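Local coordinates for NanU sialic acid binding protein (Bacteroides fragilis, PDB 4L7T) that probably binds sialic acid with high affinity at the outer membrane as a SusD-family partner in its uptake, at residues A[306-310]-A[311-315]. Residues are numbered along the deposited sequence; the frame is centred on the assembly and turned at random.
Sequences VSFKD and LPEGQ
Phe308 and Leu311 meet where two short 3-10 segments, 308-310 and 312-315, follow each other with Leu311 as the extended joint between them. The first turn is held by Asp310 N to Ser307 O and, weakly, by Leu311 N to Phe308 O (3.2 Å); Gly314 N to Leu311 O (3.0 Å) starts the second. Ser307 begins the first turn with an ST turn, its OG accepting from Lys309 N at 3.0 Å, a task suited to a short hydroxyl side chain. Gly314 CA lies 3.2 Å from Phe308 O, the close approach of a residue with no side chain. Leu311 CD1 reaches Phe308 CD1 at 3.7 Å, while its CG lies 4.1 Å from Val306 CG1, the valine branch brought there by standing anti to the backbone N (chi1 -177°). Glu313 offers its CB to Phe308 CD1 at 3.5 Å, and a bend at chi2 (89°) folds its carboxylate back alongside the ring, the two planes 50° apart. Beyond the turns, Phe308 packs on Met296 of helix 293-299 and on Tyr300. The chemistry implies a surface loop shaped by local backbone bonds and anchored by one buried aromatic, with glutamate contributing its methylenes to the apolar side.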
loop_
_atom_site.group_PDB
_atom_site.type_symbol
_atom_site.label_atom_id
_atom_site.label_comp_id
_atom_site.label_asym_id
_atom_site.label_seq_id
_atom_site.Cartn_x
_atom_site.Cartn_y
_atom_site.Cartn_z
ATOM N N VAL A 306 29.168 8.878 15.680
ATOM C CA VAL A 306 29.820 7.661 15.233
ATOM C C VAL A 306 29.587 7.471 13.713
ATOM O O VAL A 306 28.438 7.476 13.257
ATOM C CB VAL A 306 29.254 6.439 15.984
ATOM C CG1 VAL A 306 30.005 5.176 15.566
ATOM C CG2 VAL A 306 29.236 6.707 17.520
ATOM N N SER A 307 30.677 7.376 12.951
ATOM C CA SER A 307 30.540 7.228 11.506
ATOM C C SER A 307 29.727 5.980 11.160
ATOM O O SER A 307 29.843 4.955 11.823
ATOM C CB SER A 307 31.909 7.165 10.861
ATOM O OG SER A 307 31.865 6.528 9.580
ATOM N N PHE A 308 28.877 6.062 10.136
ATOM C CA PHE A 308 28.154 4.848 9.719
ATOM C C PHE A 308 29.081 3.737 9.182
ATOM O O PHE A 308 28.638 2.609 8.975
ATOM C CB PHE A 308 27.025 5.184 8.691
ATOM C CG PHE A 308 25.887 5.981 9.290
ATOM C CD1 PHE A 308 25.060 5.426 10.269
ATOM C CD2 PHE A 308 25.631 7.284 8.853
ATOM C CE1 PHE A 308 24.019 6.158 10.828
ATOM C CE2 PHE A 308 24.591 8.026 9.390
ATOM C CZ PHE A 308 23.763 7.476 10.374
ATOM N N LYS A 309 30.352 4.054 8.913
ATOM C CA LYS A 309 31.342 3.001 8.521
ATOM C C LYS A 309 31.418 1.951 9.644
ATOM O O LYS A 309 31.705 0.778 9.419
ATOM C CB LYS A 309 32.738 3.619 8.280
ATOM C CG LYS A 309 33.828 2.602 7.742
ATOM C CD LYS A 309 35.269 3.207 7.730
ATOM C CE LYS A 309 36.384 2.169 7.395
ATOM N NZ LYS A 309 36.517 1.859 5.931
ATOM N N ASP A 310 31.179 2.432 10.860
ATOM C CA ASP A 310 31.351 1.666 12.055
ATOM C C ASP A 310 30.040 1.028 12.583
ATOM O O ASP A 310 30.064 0.459 13.672
ATOM C CB ASP A 310 31.981 2.574 13.147
ATOM C CG ASP A 310 33.441 2.927 12.849
ATOM O OD1 ASP A 310 34.148 2.085 12.211
ATOM O OD2 ASP A 310 33.891 4.032 13.258
ATOM N N LEU A 311 28.928 1.116 11.826
ATOM C CA LEU A 311 27.573 0.745 12.328
ATOM C C LEU A 311 26.873 -0.190 11.376
ATOM O O LEU A 311 27.309 -0.300 10.221
ATOM C CB LEU A 311 26.718 1.977 12.497
ATOM C CG LEU A 311 27.131 2.912 13.655
ATOM C CD1 LEU A 311 26.448 4.270 13.537
ATOM C CD2 LEU A 311 26.717 2.251 14.949
ATOM N N PRO A 312 25.748 -0.837 11.825
ATOM C CA PRO A 312 25.052 -1.743 10.874
ATOM C C PRO A 312 24.504 -1.005 9.655
ATOM O O PRO A 312 24.364 -1.617 8.579
ATOM C CB PRO A 312 23.859 -2.333 11.681
ATOM C CG PRO A 312 23.879 -1.684 13.053
ATOM C CD PRO A 312 25.047 -0.689 13.126
ATOM N N GLU A 313 24.169 0.263 9.829
ATOM C CA GLU A 313 23.806 1.085 8.644
ATOM C C GLU A 313 24.795 1.078 7.467
ATOM O O GLU A 313 24.361 1.305 6.289
ATOM C CB GLU A 313 23.537 2.527 9.072
ATOM C CG GLU A 313 22.194 2.656 9.769
ATOM C CD GLU A 313 22.272 2.433 11.287
ATOM O OE1 GLU A 313 23.344 1.926 11.772
ATOM O OE2 GLU A 313 21.252 2.761 11.980
ATOM N N GLY A 314 26.092 0.791 7.742
ATOM C CA GLY A 314 27.187 0.772 6.748
ATOM C C GLY A 314 26.953 -0.363 5.748
ATOM O O GLY A 314 27.548 -0.378 4.636
ATOM N N GLN A 315 26.026 -1.275 6.075
ATOM C CA GLN A 315 25.591 -2.333 5.122
ATOM C C GLN A 315 24.543 -1.879 4.095
ATOM O O GLN A 315 24.243 -2.622 3.178
ATOM C CB GLN A 315 24.997 -3.553 5.871
ATOM C CG GLN A 315 25.999 -4.232 6.802
ATOM C CD GLN A 315 25.295 -4.882 7.985
ATOM O OE1 GLN A 315 24.038 -5.061 7.981
ATOM N NE2 GLN A 315 26.073 -5.234 9.023
#